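Local coordinates for Bacint_00347 (Bacteroides intestinalis DSM 17393, PDB 5MUM), which is probably a rhamnosidase, a glycoside hydrolase built on a beta-propeller, at residues I98-D103 against L108-D113; E56-Y61 against Y128-G133; Y152-G157 against M175-V180; L50-D55 against W396-R401. One frame throughout, in Å; residues are numbered along the deposited sequence.

In the fold
Contacts 1 and 3 each lie within one propeller blade, while contacts 2 and 4 bring a loop and a helix onto the sheet of strands 50-53 and 56-62. Contact 1 is the opening hairpin of its blade, and the other three all touch it. Its centre lies about 9 Å from that of contact 2, where Met-100 and Ile-98 pack on Ser-60 of the preceding blade. The centre of contact 3, in the following blade, is about 13 Å away, and there Tyr-178 and Val-180 reach Asp-103. The helix of contact 4 meets contact 3 lightly, through Lys-397 and Pro-153. Contacts 2 and 3 do not touch; their nearest atoms are about 9 Å apart.

Contact 1. Residues I98-D103 against L108-D113; sequences ISMMLD and LHLSFD
Ser-99 and Ser-111 face each other as a hydrogen-bonded pair in an antiparallel beta hairpin, the first two strands of a propeller blade. The strand axes run 4.6 Å apart, with their directions 165° from each other. Four backbone bonds join them. Ser-99 N to Ser-111 O is nearly straight at the hydrogen (168°), and Ser-111 N returns the bond to Ser-99 O. The second pair is less even: His-109 N reaches Met-101 O at 2.7 Å, while Met-101 N meets His-109 O at 3.0 Å. Between the pairs, Met-100 CA approaches His-109 O as a CA-H...O contact of 3.2 Å.

Apolar side chains fill the face bearing Ile-98, Met-100, Leu-102, Leu-108, Leu-110 and Phe-112. Leu-110 sends CD1 to Ile-98 CG2 (3.6 Å) and to Met-100 CB. Leu-102 and Leu-108 run alongside one another and point the same way, Leu-102 CD1 3.8 Å from Leu-108 CG, and Met-100 CE lies 3.9 Å from Leu-108 CD2. Replacing Leu-108 by an alanine would probably open a gap beside Leu-102 and leave Met-100 CE without the methyl it rests on. On the other face the serine hydroxyls bond outside the hairpin, Ser-99 OG to Pro-149 O and Ser-111 OG to Asn-120 O. At the start of strand 98-102, Ile-98 has CG1 beside its backbone N (chi1 -57°), which lays that carbon 3.7 Å from Phe-112 CB.

Contact 2. Residues E56-Y61 against Y128-G133; sequences EQYISY and YTLELG
Glu-56, at the start of strand 56-62, meets Tyr-128 obliquely: OE1 lies 3.6 Å from Tyr-128 CD1, with carboxylate and ring planes 70° apart. The same OE1 accepts a short hydrogen bond of 2.5 Å from Tyr-58 OH, from above the carboxylate plane and 50° out of it. Its other oxygen, OE2, forms a salt bridge with Lys-72, whose NZ also bonds Tyr-128 O and ties the two segments together.

Two residues on, Tyr-58 has CG beside its backbone N (chi1 -71°), and the ring reaches out to the loop. Its hydroxyl oxygen comes within 3.2 Å of Tyr-128 CB, at the edge of the Tyr-128 ring; the two side chains cross at about a right angle. Leu-130, centre of an inverse gamma turn, brings CD2 to the edge of the Tyr-58 ring, 4.0 Å from CE2. A phenylalanine in place of Tyr-58 would probably leave Glu-56 OE1 without its donor and Tyr-128 CB without the oxygen against it.

The contact thus fastens the loop between strands 121-123 and 146-153 onto the preceding blade; there Tyr-58 packs on Val-51 of strand 50-53, and it reaches back to Met-100 and Leu-102 of strand 98-102 in the loop's own blade.

Contact 3. Residues Y152-G157 against M175-V180; sequences YPLNGG and MNRYSV
Gly-157 O is pressed by three carbons of Val-180, with CB the nearest at 3.5 Å and the methyls CG1 and CG2 slightly farther off. None of these is a hydrogen bond: the carbonyl oxygen rests against the branched end of the side chain. Val-180 CG1 sits between the backbone N and the carbonyl carbon (chi1 70°), and this turns it toward the chain bend as well, 3.5 Å from Gly-156 O. Gly-157 has a positive phi of 81°. A beta carbon there would lie 3.4 Å from Val-180 CG1 and would jam against the preceding carbonyl oxygen, so the bend calls for glycine.

The second point of touch is apolar. Leu-154 CD1 lies against the aliphatic part of Arg-177, 3.9 Å from CG and 4.1 Å from CD, with the two side chains crossing at a slant. Beyond these methylenes the guanidinium turns to Asp-158, whose OD2 makes a salt bridge with Arg-177 NH2 while its OD1 accepts from Val-180 N.

The segments belong to the first and third strands of one propeller blade, with strand 159-165 between them, and they meet where the first strand runs out into its turn. Across the contact itself no hydrogen bond is made; van der Waals contact carries it, and the arginine charge is probably balanced by the carboxylate of the adjoining residue Asp-158.

Contact 4. Residues L50-D55 against W396-R401; sequences LVTQGD and WKQKRR
The short helix 393-399 approaches the edge strand of a propeller sheet, and Gln-398 on its last turn faces Thr-52 and Gly-54. Direct touch is slight: Thr-52 CG2 and Gln-398 OE1 stand 4.2 Å apart as the side chains slide past each other. Gln-398 has CG beside its backbone N (chi1 -70°) and is extended beyond it, which carries OE1 out to two waters. One molecule accepts from Gly-54 N and donates to Gln-398 OE1 at 2.8 Å from that oxygen. A second donates both to Gly-54 O and to Gln-398 OE1, the latter at 2.7 Å.

Gly-54 belongs to the tight turn of the beta hairpin that leads from strand 50-53 into strand 56-62, and its positive phi suits glycine. Thr-52 OG1 turns to Asp-392, just ahead of the helix, in a hydrogen bond.

The helix ends at Lys-399, and Arg-400 then leaves helical angles with positive phi. Trp-396 O is gripped there twice, by Arg-400 N at 2.9 Å and by Arg-400 NH2 at 3.0 Å, from opposite faces of its carbonyl plane. The folded-back arginine lays CD 3.5 Å above one face of the Trp-396 ring, offset toward the rim, while Arg-400 NH1 pairs with Glu-209.

Contact 1. Residues I98-D103 against L108-D113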
loop_
_atom_site.group_PDB
_atom_site.type_symbol
_atom_site.label_atom_id
_atom_site.label_comp_id
_atom_site.label_asym_id
_atom_site.label_seq_id
_atom_site.Cartn_x
_atom_site.Cartn_y
_atom_site.Cartn_z
ATOM N N ILE A 98 -4.113 -10.245 0.342
ATOM C CA ILE A 98 -4.218 -10.276 1.783
ATOM C C ILE A 98 -3.573 -9.014 2.369
ATOM O O ILE A 98 -2.435 -8.701 2.033
ATOM C CB ILE A 98 -3.442 -11.471 2.347
ATOM C CG1 ILE A 98 -3.943 -12.788 1.737
ATOM C CG2 ILE A 98 -3.459 -11.447 3.873
ATOM C CD1 ILE A 98 -2.801 -13.777 1.566
ATOM N N SER A 99 -4.300 -8.358 3.267
ATOM C CA SER A 99 -3.776 -7.331 4.155
ATOM C C SER A 99 -3.911 -7.761 5.623
ATOM O O SER A 99 -4.929 -8.300 6.043
ATOM C CB SER A 99 -4.484 -6.000 3.931
ATOM O OG SER A 99 -4.021 -5.409 2.710
ATOM N N MET A 100 -2.845 -7.528 6.374
ATOM C CA MET A 100 -2.775 -7.859 7.778
ATOM C C MET A 100 -2.227 -6.690 8.565
ATOM O O MET A 100 -1.514 -5.806 8.051
ATOM C CB MET A 100 -1.884 -9.080 8.005
ATOM C CG MET A 100 -0.408 -8.778 8.067
ATOM S SD MET A 100 0.713 -10.174 8.065
ATOM C CE MET A 100 0.025 -11.150 9.354
ATOM N N MET A 101 -2.576 -6.718 9.841
ATOM C CA MET A 101 -2.043 -5.772 10.790
ATOM C C MET A 101 -2.221 -6.363 12.178
ATOM O O MET A 101 -3.095 -7.241 12.407
ATOM C CB MET A 101 -2.785 -4.434 10.649
ATOM C CG MET A 101 -2.275 -3.285 11.496
ATOM S SD MET A 101 -0.556 -2.946 11.205
ATOM C CE MET A 101 -0.538 -2.585 9.449
ATOM N N LEU A 102 -1.389 -5.933 13.117
ATOM C CA LEU A 102 -1.650 -6.277 14.501
ATOM C C LEU A 102 -2.155 -5.059 15.217
ATOM O O LEU A 102 -1.648 -3.952 14.979
ATOM C CB LEU A 102 -0.395 -6.790 15.203
ATOM C CG LEU A 102 -0.119 -8.268 14.933
ATOM C CD1 LEU A 102 0.384 -8.482 13.532
ATOM C CD2 LEU A 102 0.891 -8.768 15.914
ATOM N N ASP A 103 -3.121 -5.254 16.108
ATOM C CA ASP A 103 -3.556 -4.183 16.986
ATOM C C ASP A 103 -2.657 -4.077 18.219
ATOM O O ASP A 103 -1.724 -4.859 18.382
ATOM C CB ASP A 103 -5.027 -4.326 17.344
ATOM C CG ASP A 103 -5.334 -5.539 18.238
ATOM O OD1 ASP A 103 -4.507 -5.941 19.085
ATOM O OD2 ASP A 103 -6.473 -6.075 18.117
ATOM N N LEU A 108 -3.762 -10.317 15.581
ATOM C CA LEU A 108 -3.682 -10.171 14.124
ATOM C C LEU A 108 -5.075 -9.931 13.563
ATOM O O LEU A 108 -6.044 -10.590 13.974
ATOM C CB LEU A 108 -3.124 -11.429 13.463
ATOM C CG LEU A 108 -1.637 -11.730 13.629
ATOM C CD1 LEU A 108 -1.306 -12.110 15.070
ATOM C CD2 LEU A 108 -1.240 -12.836 12.677
ATOM N N HIS A 109 -5.146 -9.020 12.603
ATOM C CA HIS A 109 -6.351 -8.734 11.864
ATOM C C HIS A 109 -5.997 -9.003 10.421
ATOM O O HIS A 109 -4.997 -8.503 9.923
ATOM C CB HIS A 109 -6.710 -7.269 12.031
ATOM C CG HIS A 109 -7.227 -6.937 13.383
ATOM N ND1 HIS A 109 -6.429 -6.926 14.510
ATOM C CD2 HIS A 109 -8.458 -6.565 13.789
ATOM C CE1 HIS A 109 -7.171 -6.602 15.558
ATOM N NE2 HIS A 109 -8.400 -6.364 15.154
ATOM N N LEU A 110 -6.836 -9.758 9.758
ATOM C CA LEU A 110 -6.563 -10.240 8.404
ATOM C C LEU A 110 -7.766 -9.950 7.578
ATOM O O LEU A 110 -8.872 -10.200 8.025
ATOM C CB LEU A 110 -6.384 -11.757 8.398
ATOM C CG LEU A 110 -4.998 -12.351 8.513
ATOM C CD1 LEU A 110 -4.168 -11.943 7.326
ATOM C CD2 LEU A 110 -4.341 -11.979 9.850
ATOM N N SER A 111 -7.545 -9.455 6.369
ATOM C CA SER A 111 -8.603 -9.273 5.431
ATOM C C SER A 111 -8.086 -9.649 4.053
ATOM O O SER A 111 -6.958 -9.323 3.672
ATOM C CB SER A 111 -9.115 -7.846 5.461
ATOM O OG SER A 111 -10.330 -7.738 4.757
ATOM N N PHE A 112 -8.874 -10.406 3.325
ATOM C CA PHE A 112 -8.307 -11.069 2.163
ATOM C C PHE A 112 -9.339 -11.463 1.144
ATOM O O PHE A 112 -10.534 -11.557 1.433
ATOM C CB PHE A 112 -7.533 -12.317 2.608
ATOM C CG PHE A 112 -8.311 -13.192 3.538
ATOM C CD1 PHE A 112 -8.309 -12.952 4.899
ATOM C CD2 PHE A 112 -9.108 -14.219 3.045
ATOM C CE1 PHE A 112 -9.085 -13.726 5.755
ATOM C CE2 PHE A 112 -9.866 -15.004 3.894
ATOM C CZ PHE A 112 -9.841 -14.763 5.264
ATOM N N ASP A 113 -8.840 -11.682 -0.054
ATOM C CA ASP A 113 -9.546 -12.420 -1.102
ATOM C C ASP A 113 -10.800 -11.695 -1.632
ATOM O O ASP A 113 -11.885 -12.303 -1.736
ATOM C CB ASP A 113 -9.884 -13.851 -0.630
ATOM C CG ASP A 113 -10.414 -14.726 -1.760
ATOM O OD1 ASP A 113 -10.039 -14.484 -2.940
ATOM O OD2 ASP A 113 -11.201 -15.644 -1.463
#

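Contact 2. Residues E56-Y61 against Y128-G133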
loop_
_atom_site.group_PDB
_atom_site.type_symbol
_atom_site.label_atom_id
_atom_site.label_comp_id
_atom_site.label_asym_id
_atom_site.label_seq_id
_atom_site.Cartn_x
_atom_site.Cartn_y
_atom_site.Cartn_z
ATOM N N GLU A 56 8.873 -9.000 17.175
ATOM C CA GLU A 56 8.417 -10.047 16.259
ATOM C C GLU A 56 7.927 -9.439 14.954
ATOM O O GLU A 56 7.353 -8.360 14.959
ATOM C CB GLU A 56 7.259 -10.838 16.850
ATOM C CG GLU A 56 7.580 -11.636 18.093
ATOM C CD GLU A 56 6.396 -12.499 18.506
ATOM O OE1 GLU A 56 5.247 -11.997 18.563
ATOM O OE2 GLU A 56 6.612 -13.674 18.782
ATOM N N GLN A 57 8.133 -10.157 13.860
ATOM C CA GLN A 57 7.640 -9.734 12.558
ATOM C C GLN A 57 6.705 -10.798 12.039
ATOM O O GLN A 57 6.981 -11.989 12.190
ATOM C CB GLN A 57 8.813 -9.490 11.636
ATOM C CG GLN A 57 8.421 -9.076 10.217
ATOM C CD GLN A 57 9.656 -8.830 9.425
ATOM O OE1 GLN A 57 10.414 -9.785 9.154
ATOM N NE2 GLN A 57 9.880 -7.562 9.016
ATOM N N TYR A 58 5.620 -10.363 11.414
ATOM C CA TYR A 58 4.531 -11.220 10.951
ATOM C C TYR A 58 4.417 -11.029 9.452
ATOM O O TYR A 58 4.662 -9.941 8.931
ATOM C CB TYR A 58 3.225 -10.810 11.629
ATOM C CG TYR A 58 3.226 -11.175 13.094
ATOM C CD1 TYR A 58 3.928 -10.427 14.024
ATOM C CD2 TYR A 58 2.591 -12.325 13.511
ATOM C CE1 TYR A 58 3.973 -10.810 15.353
ATOM C CE2 TYR A 58 2.644 -12.721 14.823
ATOM C CZ TYR A 58 3.350 -11.980 15.721
ATOM O OH TYR A 58 3.344 -12.432 17.001
ATOM N N ILE A 59 4.084 -12.111 8.777
ATOM C CA ILE A 59 3.972 -12.115 7.329
ATOM C C ILE A 59 2.730 -12.873 6.941
ATOM O O ILE A 59 2.257 -13.729 7.668
ATOM C CB ILE A 59 5.219 -12.730 6.699
ATOM C CG1 ILE A 59 5.309 -12.358 5.218
ATOM C CG2 ILE A 59 5.284 -14.232 6.920
ATOM C CD1 ILE A 59 6.576 -12.833 4.557
ATOM N N SER A 60 2.210 -12.570 5.763
ATOM C CA SER A 60 1.130 -13.325 5.222
ATOM C C SER A 60 1.275 -13.410 3.711
ATOM O O SER A 60 1.776 -12.489 3.065
ATOM C CB SER A 60 -0.224 -12.706 5.617
ATOM O OG SER A 60 -0.325 -11.341 5.121
ATOM N N TYR A 61 0.834 -14.525 3.165
ATOM C CA TYR A 61 0.868 -14.734 1.714
ATOM C C TYR A 61 0.040 -15.966 1.389
ATOM O O TYR A 61 -0.313 -16.753 2.276
ATOM C CB TYR A 61 2.307 -14.913 1.217
ATOM C CG TYR A 61 3.043 -16.060 1.842
ATOM C CD1 TYR A 61 3.722 -15.903 3.041
ATOM C CD2 TYR A 61 3.079 -17.310 1.226
ATOM C CE1 TYR A 61 4.402 -16.974 3.616
ATOM C CE2 TYR A 61 3.752 -18.370 1.799
ATOM C CZ TYR A 61 4.415 -18.188 3.000
ATOM O OH TYR A 61 5.097 -19.264 3.571
ATOM N N TYR A 128 -0.644 -12.460 19.111
ATOM C CA TYR A 128 0.643 -13.000 18.644
ATOM C C TYR A 128 0.591 -14.452 18.217
ATOM O O TYR A 128 1.607 -15.124 18.278
ATOM C CB TYR A 128 1.764 -12.777 19.722
ATOM C CG TYR A 128 1.841 -11.339 20.164
ATOM C CD1 TYR A 128 2.161 -10.349 19.253
ATOM C CD2 TYR A 128 1.563 -10.954 21.472
ATOM C CE1 TYR A 128 2.219 -9.001 19.618
ATOM C CE2 TYR A 128 1.609 -9.598 21.854
ATOM C CZ TYR A 128 1.954 -8.639 20.918
ATOM O OH TYR A 128 2.000 -7.295 21.217
ATOM N N THR A 129 -0.589 -14.935 17.868
ATOM C CA THR A 129 -0.819 -16.307 17.527
ATOM C C THR A 129 -1.341 -16.475 16.106
ATOM O O THR A 129 -2.171 -15.739 15.695
ATOM C CB THR A 129 -1.800 -16.945 18.563
ATOM O OG1 THR A 129 -1.316 -16.757 19.904
ATOM C CG2 THR A 129 -1.997 -18.382 18.264
ATOM N N LEU A 130 -0.796 -17.452 15.400
ATOM C CA LEU A 130 -1.106 -17.730 14.014
ATOM C C LEU A 130 -2.262 -18.696 13.895
ATOM O O LEU A 130 -2.095 -19.787 13.491
ATOM C CB LEU A 130 0.093 -18.325 13.324
ATOM C CG LEU A 130 1.391 -17.565 13.467
ATOM C CD1 LEU A 130 2.512 -18.179 12.664
ATOM C CD2 LEU A 130 1.191 -16.106 13.176
ATOM N N GLU A 131 -3.386 -18.305 14.393
ATOM C CA GLU A 131 -4.560 -19.085 14.360
ATOM C C GLU A 131 -5.702 -18.092 14.182
ATOM O O GLU A 131 -5.922 -17.282 14.990
ATOM C CB GLU A 131 -4.676 -19.851 15.656
ATOM C CG GLU A 131 -5.985 -20.549 15.899
ATOM C CD GLU A 131 -5.914 -21.999 15.546
ATOM O OE1 GLU A 131 -5.175 -22.726 16.174
ATOM O OE2 GLU A 131 -6.577 -22.405 14.612
ATOM N N LEU A 132 -6.418 -18.219 13.096
ATOM C CA LEU A 132 -7.477 -17.338 12.845
ATOM C C LEU A 132 -8.875 -17.832 13.193
ATOM O O LEU A 132 -9.203 -18.949 12.985
ATOM C CB LEU A 132 -7.467 -16.916 11.397
ATOM C CG LEU A 132 -6.224 -16.282 10.834
ATOM C CD1 LEU A 132 -6.310 -16.162 9.325
ATOM C CD2 LEU A 132 -6.149 -14.874 11.418
ATOM N N GLY A 133 -9.665 -16.940 13.725
ATOM C CA GLY A 133 -11.063 -17.224 13.987
ATOM C C GLY A 133 -11.879 -17.255 12.719
ATOM O O GLY A 133 -11.362 -17.214 11.601
#

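Contact 3. Residues Y152-G157 against M175-V180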
loop_
_atom_site.group_PDB
_atom_site.type_symbol
_atom_site.label_atom_id
_atom_site.label_comp_id
_atom_site.label_asym_id
_atom_site.label_seq_id
_atom_site.Cartn_x
_atom_site.Cartn_y
_atom_site.Cartn_z
ATOM N N TYR A 152 -4.260 0.125 8.913
ATOM C CA TYR A 152 -3.256 1.049 9.405
ATOM C C TYR A 152 -3.352 1.118 10.909
ATOM O O TYR A 152 -4.446 1.115 11.462
ATOM C CB TYR A 152 -3.454 2.442 8.818
ATOM C CG TYR A 152 -3.512 2.439 7.340
ATOM C CD1 TYR A 152 -4.715 2.214 6.689
ATOM C CD2 TYR A 152 -2.336 2.533 6.569
ATOM C CE1 TYR A 152 -4.780 2.161 5.312
ATOM C CE2 TYR A 152 -2.396 2.483 5.173
ATOM C CZ TYR A 152 -3.629 2.286 4.569
ATOM O OH TYR A 152 -3.765 2.189 3.205
ATOM N N PRO A 153 -2.215 1.189 11.593
ATOM C CA PRO A 153 -2.297 1.318 13.037
ATOM C C PRO A 153 -2.525 2.766 13.413
ATOM O O PRO A 153 -2.089 3.661 12.688
ATOM C CB PRO A 153 -0.951 0.825 13.505
ATOM C CG PRO A 153 -0.050 1.235 12.414
ATOM C CD PRO A 153 -0.824 1.162 11.125
ATOM N N LEU A 154 -3.271 2.985 14.486
ATOM C CA LEU A 154 -3.530 4.294 14.985
ATOM C C LEU A 154 -2.911 4.374 16.363
ATOM O O LEU A 154 -2.485 3.354 16.921
ATOM C CB LEU A 154 -5.018 4.536 15.084
ATOM C CG LEU A 154 -5.816 4.524 13.776
ATOM C CD1 LEU A 154 -7.294 4.555 14.078
ATOM C CD2 LEU A 154 -5.414 5.684 12.885
ATOM N N ASN A 155 -2.899 5.573 16.928
ATOM C CA ASN A 155 -2.463 5.755 18.322
ATOM C C ASN A 155 -3.285 4.941 19.308
ATOM O O ASN A 155 -4.466 4.677 19.093
ATOM C CB ASN A 155 -2.548 7.235 18.717
ATOM C CG ASN A 155 -1.492 8.079 18.018
ATOM O OD1 ASN A 155 -0.489 7.564 17.516
ATOM N ND2 ASN A 155 -1.720 9.379 17.969
ATOM N N GLY A 156 -2.637 4.545 20.402
ATOM C CA GLY A 156 -3.302 3.783 21.451
ATOM C C GLY A 156 -3.616 2.338 21.102
ATOM O O GLY A 156 -4.401 1.719 21.783
ATOM N N GLY A 157 -2.979 1.789 20.075
ATOM C CA GLY A 157 -3.219 0.422 19.670
ATOM C C GLY A 157 -4.455 0.185 18.805
ATOM O O GLY A 157 -4.742 -0.950 18.455
ATOM N N MET A 175 -14.073 3.923 5.569
ATOM C CA MET A 175 -13.050 3.987 6.581
ATOM C C MET A 175 -13.671 3.646 7.936
ATOM O O MET A 175 -14.648 4.294 8.367
ATOM C CB MET A 175 -12.484 5.390 6.612
ATOM C CG MET A 175 -11.396 5.555 7.637
ATOM S SD MET A 175 -10.679 7.202 7.616
ATOM C CE MET A 175 -9.729 7.126 6.101
ATOM N N ASN A 176 -13.130 2.607 8.554
ATOM C CA ASN A 176 -13.518 2.195 9.887
ATOM C C ASN A 176 -12.370 2.342 10.858
ATOM O O ASN A 176 -11.203 2.357 10.460
ATOM C CB ASN A 176 -13.942 0.744 9.887
ATOM C CG ASN A 176 -15.103 0.475 8.948
ATOM O OD1 ASN A 176 -15.956 1.340 8.729
ATOM N ND2 ASN A 176 -15.161 -0.734 8.414
ATOM N N ARG A 177 -12.733 2.371 12.141
ATOM C CA ARG A 177 -11.780 2.322 13.221
ATOM C C ARG A 177 -12.129 1.157 14.143
ATOM O O ARG A 177 -13.291 0.910 14.449
ATOM C CB ARG A 177 -11.825 3.627 14.025
ATOM C CG ARG A 177 -10.878 3.650 15.206
ATOM C CD ARG A 177 -10.929 4.932 16.018
ATOM N NE ARG A 177 -10.689 4.598 17.425
ATOM C CZ ARG A 177 -11.621 4.365 18.362
ATOM N NH1 ARG A 177 -12.929 4.491 18.124
ATOM N NH2 ARG A 177 -11.215 4.047 19.588
ATOM N N TYR A 178 -11.084 0.476 14.601
ATOM C CA TYR A 178 -11.187 -0.550 15.586
ATOM C C TYR A 178 -10.698 -0.009 16.918
ATOM O O TYR A 178 -9.534 0.400 17.053
ATOM C CB TYR A 178 -10.299 -1.701 15.220
ATOM C CG TYR A 178 -10.392 -2.885 16.128
ATOM C CD1 TYR A 178 -11.527 -3.671 16.151
ATOM C CD2 TYR A 178 -9.294 -3.262 16.938
ATOM C CE1 TYR A 178 -11.607 -4.782 16.967
ATOM C CE2 TYR A 178 -9.365 -4.368 17.765
ATOM C CZ TYR A 178 -10.509 -5.131 17.769
ATOM O OH TYR A 178 -10.577 -6.274 18.572
ATOM N N SER A 179 -11.588 -0.046 17.897
ATOM C CA SER A 179 -11.226 0.260 19.261
ATOM C C SER A 179 -10.675 -1.020 19.887
ATOM O O SER A 179 -11.408 -1.990 20.108
ATOM C CB SER A 179 -12.438 0.756 20.045
ATOM O OG SER A 179 -12.198 0.619 21.448
ATOM N N VAL A 180 -9.379 -1.026 20.147
ATOM C CA VAL A 180 -8.733 -2.162 20.751
ATOM C C VAL A 180 -9.270 -2.404 22.164
ATOM O O VAL A 180 -9.397 -3.565 22.591
ATOM C CB VAL A 180 -7.196 -2.018 20.688
ATOM C CG1 VAL A 180 -6.671 -0.907 21.610
ATOM C CG2 VAL A 180 -6.545 -3.357 20.963
#

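Contact 4. Residues L50-D55 against W396-R401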
loop_
_atom_site.group_PDB
_atom_site.type_symbol
_atom_site.label_atom_id
_atom_site.label_comp_id
_atom_site.label_asym_id
_atom_site.label_seq_id
_atom_site.Cartn_x
_atom_site.Cartn_y
_atom_site.Cartn_z
ATOM N N LEU A 50 3.612 -7.538 5.588
ATOM C CA LEU A 50 4.666 -7.731 6.544
ATOM C C LEU A 50 4.529 -6.676 7.600
ATOM O O LEU A 50 4.420 -5.491 7.287
ATOM C CB LEU A 50 6.005 -7.574 5.786
ATOM C CG LEU A 50 7.331 -8.047 6.302
ATOM C CD1 LEU A 50 7.307 -9.551 6.543
ATOM C CD2 LEU A 50 8.424 -7.672 5.286
ATOM N N VAL A 51 4.528 -7.072 8.869
ATOM C CA VAL A 51 4.400 -6.095 9.919
ATOM C C VAL A 51 5.104 -6.530 11.190
ATOM O O VAL A 51 5.048 -7.671 11.570
ATOM C CB VAL A 51 2.915 -5.776 10.196
ATOM C CG1 VAL A 51 2.180 -6.989 10.720
ATOM C CG2 VAL A 51 2.805 -4.617 11.152
ATOM N N THR A 52 5.797 -5.594 11.811
ATOM C CA THR A 52 6.471 -5.830 13.093
ATOM C C THR A 52 5.661 -5.298 14.245
ATOM O O THR A 52 5.043 -4.226 14.143
ATOM C CB THR A 52 7.818 -5.119 13.086
ATOM O OG1 THR A 52 8.692 -5.844 12.219
ATOM C CG2 THR A 52 8.427 -5.014 14.492
ATOM N N GLN A 53 5.700 -6.022 15.365
ATOM C CA GLN A 53 5.277 -5.493 16.627
ATOM C C GLN A 53 6.239 -5.987 17.682
ATOM O O GLN A 53 6.489 -7.175 17.767
ATOM C CB GLN A 53 3.848 -5.908 16.978
ATOM C CG GLN A 53 3.359 -5.207 18.239
ATOM C CD GLN A 53 1.853 -5.067 18.302
ATOM O OE1 GLN A 53 1.232 -4.414 17.455
ATOM N NE2 GLN A 53 1.263 -5.675 19.300
ATOM N N GLY A 54 6.796 -5.061 18.450
ATOM C CA GLY A 54 7.761 -5.395 19.496
ATOM C C GLY A 54 8.986 -5.963 18.793
ATOM O O GLY A 54 9.471 -5.376 17.809
ATOM N N ASP A 55 9.404 -7.151 19.211
ATOM C CA ASP A 55 10.544 -7.835 18.577
ATOM C C ASP A 55 10.141 -8.951 17.603
ATOM O O ASP A 55 10.979 -9.772 17.248
ATOM C CB ASP A 55 11.498 -8.365 19.654
ATOM C CG ASP A 55 10.881 -9.431 20.514
ATOM O OD1 ASP A 55 9.659 -9.669 20.413
ATOM O OD2 ASP A 55 11.617 -10.029 21.336
ATOM N N TRP A 396 9.858 0.233 9.842
ATOM C CA TRP A 396 10.474 1.454 9.450
ATOM C C TRP A 396 10.222 2.573 10.482
ATOM O O TRP A 396 11.165 3.239 10.941
ATOM C CB TRP A 396 10.038 1.897 8.050
ATOM C CG TRP A 396 10.703 3.142 7.719
ATOM C CD1 TRP A 396 10.170 4.429 7.739
ATOM C CD2 TRP A 396 12.065 3.280 7.379
ATOM N NE1 TRP A 396 11.136 5.328 7.412
ATOM C CE2 TRP A 396 12.311 4.654 7.189
ATOM C CE3 TRP A 396 13.107 2.368 7.189
ATOM C CZ2 TRP A 396 13.559 5.135 6.795
ATOM C CZ3 TRP A 396 14.369 2.855 6.804
ATOM C CH2 TRP A 396 14.581 4.217 6.639
ATOM N N LYS A 397 8.972 2.757 10.875
ATOM C CA LYS A 397 8.635 3.773 11.860
ATOM C C LYS A 397 9.272 3.555 13.226
ATOM O O LYS A 397 9.634 4.501 13.880
ATOM C CB LYS A 397 7.135 3.851 12.067
ATOM C CG LYS A 397 6.385 4.385 10.875
ATOM C CD LYS A 397 4.895 4.474 11.251
ATOM C CE LYS A 397 4.029 3.750 10.261
ATOM N NZ LYS A 397 2.691 3.518 10.892
ATOM N N GLN A 398 9.381 2.310 13.649
ATOM C CA GLN A 398 9.836 1.977 15.000
ATOM C C GLN A 398 11.354 1.838 15.082
ATOM O O GLN A 398 11.935 2.255 16.070
ATOM C CB GLN A 398 9.133 0.711 15.507
ATOM C CG GLN A 398 7.649 0.956 15.800
ATOM C CD GLN A 398 6.816 -0.310 15.902
ATOM O OE1 GLN A 398 7.317 -1.386 16.244
ATOM N NE2 GLN A 398 5.528 -0.193 15.575
ATOM N N LYS A 399 11.974 1.255 14.059
ATOM C CA LYS A 399 13.403 0.913 14.094
ATOM C C LYS A 399 14.245 1.442 12.959
ATOM O O LYS A 399 15.443 1.192 12.933
ATOM C CB LYS A 399 13.567 -0.616 14.168
ATOM C CG LYS A 399 12.923 -1.272 15.364
ATOM N N ARG A 400 13.646 2.148 12.006
ATOM C CA ARG A 400 14.330 2.578 10.796
ATOM C C ARG A 400 15.058 1.444 10.062
ATOM O O ARG A 400 16.157 1.627 9.514
ATOM C CB ARG A 400 15.273 3.776 11.066
ATOM C CG ARG A 400 14.552 5.043 11.515
ATOM C CD ARG A 400 13.744 5.653 10.392
ATOM N NE ARG A 400 13.181 6.914 10.812
ATOM C CZ ARG A 400 12.042 7.086 11.468
ATOM N NH1 ARG A 400 11.690 8.315 11.810
ATOM N NH2 ARG A 400 11.265 6.067 11.818
ATOM N N ARG A 401 14.413 0.291 10.020
ATOM C CA ARG A 401 14.887 -0.793 9.168
ATOM C C ARG A 401 13.888 -1.004 8.072
ATOM O O ARG A 401 12.660 -0.972 8.330
ATOM C CB ARG A 401 15.045 -2.073 9.952
ATOM C CG ARG A 401 16.070 -1.918 11.075
ATOM C CD ARG A 401 16.589 -3.292 11.463
ATOM N NE ARG A 401 16.409 -3.628 12.859
ATOM C CZ ARG A 401 16.276 -4.880 13.331
ATOM N NH1 ARG A 401 16.105 -5.049 14.636
ATOM N NH2 ARG A 401 16.285 -5.965 12.519
HETATM O O HOH W 1 5.888 -2.330 18.509
HETATM O O HOH W 2 9.509 -2.696 16.965
#